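Local coordinates for protein glutaredoxin-2 (Vaccinia virus, PDB 2G2Q) that passes disulfide bonds from a membrane-associated viral partner to virion membrane protein substrates, a thiol-disulfide transfer needed for virion morphogenesis and virus replication, at residues N18-Y30 against D98-E112. Sequence-based numbering, arbitrary orientation.
Sequences NVSDAVEELKSEY and DKSLVNLEILKSEIE. With SO4 (sulfate ion), chain D.
L101 touches V19, its CD1 lying 4.4 Å from V19 CG2. V102 then fits against one turn of helix 18-24: CG1 meets A22 CB at 3.8 Å, while CG2, anti to its own carbonyl carbon, reaches the backbone O of N18 and touches V19 CG2, the two valine side chains crossing at about a right angle. N103 is the N-cap of helix 104-112, its OD1 accepting a weak bond from I106 N. In the first turn of that helix L104 splits its two methyls. CD2 packs on A22 O and on L26 CD2, whereas L104 CD1 lies 3.4 Å from E25 OE2, the two side chains crossing at a slant. L107 turns inward, and L107 CD2 lies 3.7 Å from V23 CG2; beyond this pair, V23 rests on strand 3-9 and L107 on strand 71-77. Both helices thus pack on one side of the central sheet, in the arrangement of the thioredoxin fold, the axes of their short segments approaching to 10.4 Å and crossing at -74°. K108 runs fully extended, CG anti to the backbone N (chi1 -169°), which brings its CG and CD against L26 CD2 and leaves NZ in a long salt bridge with E29 OE1 (3.7 Å). I111 touches with both branches: CD1 meets L26 CD1 tip to tip, and CG2 lies obliquely against the Y30 ring, 3.4 Å from OH. That hydroxyl donates to O2 of a sulfate, probably from the crystallisation liquor, which K75, N3 and Y116 also bind. E112 passes its CG by Y30 OH and brings OE1 within 2.6 Å of E29 OE2, the carboxylate planes 56° apart; at this separation one of the two acids probably carries a proton.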
loop_
_atom_site.group_PDB
_atom_site.type_symbol
_atom_site.label_atom_id
_atom_site.label_comp_id
_atom_site.label_asym_id
_atom_site.label_seq_id
_atom_site.Cartn_x
_atom_site.Cartn_y
_atom_site.Cartn_z
ATOM N N ASN A 18 9.332 2.340 3.272
ATOM C CA ASN A 18 9.363 1.590 4.539
ATOM C C ASN A 18 8.450 0.370 4.543
ATOM O O ASN A 18 8.786 -0.667 5.097
ATOM C CB ASN A 18 9.100 2.497 5.747
ATOM C CG ASN A 18 10.253 3.436 6.011
ATOM O OD1 ASN A 18 10.066 4.646 6.150
ATOM N ND2 ASN A 18 11.467 2.892 6.039
ATOM N N VAL A 19 7.304 0.495 3.900
ATOM C CA VAL A 19 6.417 -0.643 3.754
ATOM C C VAL A 19 7.047 -1.741 2.882
ATOM O O VAL A 19 7.110 -2.885 3.310
ATOM C CB VAL A 19 5.038 -0.216 3.260
ATOM C CG1 VAL A 19 4.182 -1.439 2.936
ATOM C CG2 VAL A 19 4.363 0.644 4.330
ATOM N N SER A 20 7.550 -1.390 1.693
ATOM C CA SER A 20 8.281 -2.357 0.858
ATOM C C SER A 20 9.416 -3.034 1.601
ATOM O O SER A 20 9.614 -4.246 1.460
ATOM C CB SER A 20 8.843 -1.698 -0.396
ATOM O OG SER A 20 7.784 -1.230 -1.213
ATOM N N ASP A 21 10.169 -2.250 2.370
ATOM C CA ASP A 21 11.264 -2.777 3.175
ATOM C C ASP A 21 10.813 -3.880 4.110
ATOM O O ASP A 21 11.427 -4.945 4.149
ATOM C CB ASP A 21 11.940 -1.670 3.962
ATOM C CG ASP A 21 13.012 -0.980 3.167
ATOM O OD1 ASP A 21 12.871 -0.885 1.924
ATOM O OD2 ASP A 21 14.013 -0.546 3.780
ATOM N N ALA A 22 9.734 -3.614 4.847
ATOM C CA ALA A 22 9.148 -4.574 5.769
ATOM C C ALA A 22 8.687 -5.803 5.001
ATOM O O ALA A 22 8.922 -6.939 5.422
ATOM C CB ALA A 22 7.978 -3.948 6.503
ATOM N N VAL A 23 8.044 -5.566 3.865
ATOM C CA VAL A 23 7.520 -6.658 3.054
ATOM C C VAL A 23 8.644 -7.523 2.449
ATOM O O VAL A 23 8.441 -8.711 2.183
ATOM C CB VAL A 23 6.529 -6.144 1.997
ATOM C CG1 VAL A 23 5.986 -7.282 1.175
ATOM C CG2 VAL A 23 5.369 -5.416 2.680
ATOM N N GLU A 24 9.834 -6.940 2.290
ATOM C CA GLU A 24 11.000 -7.683 1.794
ATOM C C GLU A 24 11.445 -8.800 2.732
ATOM O O GLU A 24 12.018 -9.800 2.291
ATOM C CB GLU A 24 12.182 -6.751 1.515
ATOM C CG GLU A 24 12.095 -5.997 0.190
ATOM C CD GLU A 24 12.272 -6.899 -1.027
ATOM O OE1 GLU A 24 13.297 -7.618 -1.092
ATOM O OE2 GLU A 24 11.391 -6.875 -1.924
ATOM N N GLU A 25 11.181 -8.634 4.024
ATOM C CA GLU A 25 11.549 -9.653 5.002
ATOM C C GLU A 25 10.710 -10.925 4.838
ATOM O O GLU A 25 11.003 -11.955 5.428
ATOM C CB GLU A 25 11.470 -9.071 6.411
ATOM C CG GLU A 25 12.592 -8.065 6.665
ATOM C CD GLU A 25 12.353 -7.158 7.864
ATOM O OE1 GLU A 25 13.319 -6.901 8.622
ATOM O OE2 GLU A 25 11.207 -6.699 8.044
ATOM N N LEU A 26 9.686 -10.846 3.996
ATOM C CA LEU A 26 8.823 -11.990 3.699
ATOM C C LEU A 26 9.097 -12.583 2.307
ATOM O O LEU A 26 8.265 -13.328 1.785
ATOM C CB LEU A 26 7.341 -11.586 3.825
ATOM C CG LEU A 26 6.836 -10.914 5.116
ATOM C CD1 LEU A 26 5.365 -10.509 4.970
ATOM C CD2 LEU A 26 7.028 -11.804 6.348
ATOM N N LYS A 27 10.261 -12.271 1.727
ATOM C CA LYS A 27 10.650 -12.746 0.371
ATOM C C LYS A 27 10.807 -14.261 0.216
ATOM O O LYS A 27 10.745 -14.792 -0.902
ATOM C CB LYS A 27 11.922 -12.046 -0.131
ATOM C CG LYS A 27 13.219 -12.380 0.633
ATOM C CD LYS A 27 14.322 -11.418 0.218
ATOM C CE LYS A 27 15.263 -11.079 1.370
ATOM N NZ LYS A 27 16.368 -12.057 1.522
ATOM N N SER A 28 11.036 -14.958 1.322
ATOM C CA SER A 28 11.148 -16.401 1.265
ATOM C C SER A 28 9.753 -17.010 1.149
ATOM O O SER A 28 9.605 -18.194 0.884
ATOM C CB SER A 28 11.889 -16.937 2.489
ATOM O OG SER A 28 11.071 -16.888 3.645
ATOM N N GLU A 29 8.732 -16.176 1.326
ATOM C CA GLU A 29 7.353 -16.635 1.310
ATOM C C GLU A 29 6.579 -16.110 0.100
ATOM O O GLU A 29 5.757 -16.823 -0.476
ATOM C CB GLU A 29 6.669 -16.234 2.616
ATOM C CG GLU A 29 5.384 -16.996 2.956
ATOM C CD GLU A 29 4.853 -16.623 4.346
ATOM O OE1 GLU A 29 5.639 -16.081 5.167
ATOM O OE2 GLU A 29 3.653 -16.865 4.617
ATOM N N TYR A 30 6.838 -14.868 -0.289
ATOM C CA TYR A 30 6.125 -14.279 -1.416
ATOM C C TYR A 30 7.056 -13.648 -2.426
ATOM O O TYR A 30 8.083 -13.066 -2.060
ATOM C CB TYR A 30 5.158 -13.194 -0.946
ATOM C CG TYR A 30 4.110 -13.631 0.043
ATOM C CD1 TYR A 30 4.305 -13.454 1.405
ATOM C CD2 TYR A 30 2.908 -14.201 -0.388
ATOM C CE1 TYR A 30 3.342 -13.836 2.320
ATOM C CE2 TYR A 30 1.935 -14.582 0.524
ATOM C CZ TYR A 30 2.166 -14.395 1.877
ATOM O OH TYR A 30 1.218 -14.776 2.799
ATOM N N ASP A 98 10.295 6.088 11.186
ATOM C CA ASP A 98 11.406 5.135 10.956
ATOM C C ASP A 98 10.861 3.744 10.625
ATOM O O ASP A 98 9.962 3.620 9.793
ATOM C CB ASP A 98 12.491 5.116 12.069
ATOM C CG ASP A 98 11.916 5.025 13.483
ATOM O OD1 ASP A 98 11.264 5.987 13.934
ATOM O OD2 ASP A 98 12.160 4.002 14.163
ATOM N N LYS A 99 11.406 2.703 11.248
ATOM C CA LYS A 99 10.894 1.346 11.044
ATOM C C LYS A 99 9.509 1.225 11.678
ATOM O O LYS A 99 8.573 0.714 11.045
ATOM C CB LYS A 99 11.858 0.294 11.634
ATOM C CG LYS A 99 13.104 -0.013 10.780
ATOM C CD LYS A 99 12.750 -0.858 9.548
ATOM C CE LYS A 99 13.969 -1.131 8.671
ATOM N NZ LYS A 99 14.857 -2.182 9.234
ATOM N N SER A 100 9.402 1.722 12.919
ATOM C CA SER A 100 8.161 1.776 13.718
ATOM C C SER A 100 6.887 2.239 12.993
ATOM O O SER A 100 5.789 2.145 13.534
ATOM C CB SER A 100 8.383 2.683 14.923
ATOM O OG SER A 100 9.465 2.214 15.698
ATOM N N LEU A 101 7.063 2.784 11.797
ATOM C CA LEU A 101 5.977 3.075 10.885
ATOM C C LEU A 101 5.210 1.781 10.553
ATOM O O LEU A 101 3.979 1.784 10.423
ATOM C CB LEU A 101 6.579 3.670 9.612
ATOM C CG LEU A 101 5.737 4.365 8.547
ATOM C CD1 LEU A 101 4.918 3.384 7.691
ATOM C CD2 LEU A 101 4.851 5.439 9.179
ATOM N N VAL A 102 5.967 0.691 10.398
ATOM C CA VAL A 102 5.415 -0.620 10.097
ATOM C C VAL A 102 5.728 -1.600 11.225
ATOM O O VAL A 102 6.851 -1.661 11.738
ATOM C CB VAL A 102 5.952 -1.218 8.759
ATOM C CG1 VAL A 102 5.023 -2.318 8.265
ATOM C CG2 VAL A 102 6.111 -0.157 7.679
ATOM N N ASN A 103 4.712 -2.350 11.616
ATOM C CA ASN A 103 4.872 -3.441 12.543
ATOM C C ASN A 103 4.744 -4.738 11.748
ATOM O O ASN A 103 3.655 -5.094 11.290
ATOM C CB ASN A 103 3.811 -3.336 13.626
ATOM C CG ASN A 103 3.936 -4.411 14.659
ATOM O OD1 ASN A 103 4.158 -5.576 14.336
ATOM N ND2 ASN A 103 3.782 -4.031 15.919
ATOM N N LEU A 104 5.870 -5.416 11.561
ATOM C CA LEU A 104 5.970 -6.552 10.660
ATOM C C LEU A 104 5.035 -7.687 11.086
ATOM O O LEU A 104 4.331 -8.285 10.264
ATOM C CB LEU A 104 7.413 -7.052 10.645
ATOM C CG LEU A 104 8.073 -7.699 9.425
ATOM C CD1 LEU A 104 9.144 -8.681 9.915
ATOM C CD2 LEU A 104 7.085 -8.383 8.468
ATOM N N GLU A 105 5.014 -7.971 12.379
ATOM C CA GLU A 105 4.254 -9.106 12.881
ATOM C C GLU A 105 2.747 -8.958 12.621
ATOM O O GLU A 105 2.067 -9.945 12.338
ATOM C CB GLU A 105 4.570 -9.358 14.364
ATOM C CG GLU A 105 6.084 -9.533 14.669
ATOM C CD GLU A 105 6.699 -10.815 14.080
ATOM O OE1 GLU A 105 6.499 -11.109 12.872
ATOM O OE2 GLU A 105 7.398 -11.531 14.833
ATOM N N ILE A 106 2.236 -7.729 12.688
ATOM C CA ILE A 106 0.827 -7.483 12.371
ATOM C C ILE A 106 0.615 -7.518 10.859
ATOM O O ILE A 106 -0.394 -8.046 10.377
ATOM C CB ILE A 106 0.301 -6.154 12.982
ATOM C CG1 ILE A 106 0.396 -6.197 14.515
ATOM C CG2 ILE A 106 -1.142 -5.883 12.550
ATOM C CD1 ILE A 106 0.164 -4.836 15.192
ATOM N N LEU A 107 1.577 -6.976 10.119
ATOM C CA LEU A 107 1.506 -6.982 8.670
ATOM C C LEU A 107 1.535 -8.421 8.136
ATOM O O LEU A 107 0.742 -8.774 7.266
ATOM C CB LEU A 107 2.620 -6.125 8.054
ATOM C CG LEU A 107 2.599 -6.021 6.531
ATOM C CD1 LEU A 107 1.287 -5.413 5.993
ATOM C CD2 LEU A 107 3.785 -5.237 6.029
ATOM N N LYS A 108 2.432 -9.248 8.677
ATOM C CA LYS A 108 2.485 -10.651 8.301
ATOM C C LYS A 108 1.123 -11.333 8.499
ATOM O O LYS A 108 0.604 -11.966 7.566
ATOM C CB LYS A 108 3.589 -11.405 9.049
ATOM C CG LYS A 108 3.826 -12.802 8.462
ATOM C CD LYS A 108 4.928 -13.616 9.164
ATOM C CE LYS A 108 5.227 -14.891 8.342
ATOM N NZ LYS A 108 6.433 -15.667 8.787
ATOM N N SER A 109 0.554 -11.192 9.701
ATOM C CA SER A 109 -0.774 -11.733 10.015
ATOM C C SER A 109 -1.823 -11.289 9.004
ATOM O O SER A 109 -2.567 -12.125 8.486
ATOM C CB SER A 109 -1.254 -11.302 11.406
ATOM O OG SER A 109 -0.333 -11.638 12.420
ATOM N N GLU A 110 -1.892 -9.978 8.749
ATOM C CA GLU A 110 -2.915 -9.414 7.876
ATOM C C GLU A 110 -2.789 -9.948 6.446
ATOM O O GLU A 110 -3.802 -10.209 5.772
ATOM C CB GLU A 110 -2.863 -7.882 7.892
ATOM C CG GLU A 110 -3.151 -7.275 9.286
ATOM C CD GLU A 110 -2.941 -5.753 9.345
ATOM O OE1 GLU A 110 -3.784 -5.057 9.953
ATOM O OE2 GLU A 110 -1.939 -5.248 8.784
ATOM N N ILE A 111 -1.545 -10.104 5.986
ATOM C CA ILE A 111 -1.274 -10.647 4.660
ATOM C C ILE A 111 -1.678 -12.125 4.614
ATOM O O ILE A 111 -2.202 -12.612 3.617
ATOM C CB ILE A 111 0.225 -10.522 4.292
ATOM C CG1 ILE A 111 0.583 -9.075 3.988
ATOM C CG2 ILE A 111 0.583 -11.425 3.096
ATOM C CD1 ILE A 111 2.094 -8.858 3.954
ATOM N N GLU A 112 -1.427 -12.834 5.701
ATOM C CA GLU A 112 -1.684 -14.253 5.710
ATOM C C GLU A 112 -3.162 -14.609 5.800
ATOM O O GLU A 112 -3.571 -15.621 5.258
ATOM C CB GLU A 112 -0.832 -14.952 6.771
ATOM C CG GLU A 112 0.630 -15.063 6.316
ATOM C CD GLU A 112 1.526 -15.736 7.327
ATOM O OE1 GLU A 112 2.449 -16.463 6.897
ATOM O OE2 GLU A 112 1.313 -15.550 8.552
HETATM S S SO4 D . -1.108 -17.180 1.403
HETATM O O1 SO4 D . -2.321 -17.121 0.601
HETATM O O2 SO4 D . -0.980 -15.965 2.206
HETATM O O3 SO4 D . -1.212 -18.343 2.287
HETATM O O4 SO4 D . 0.056 -17.327 0.529
#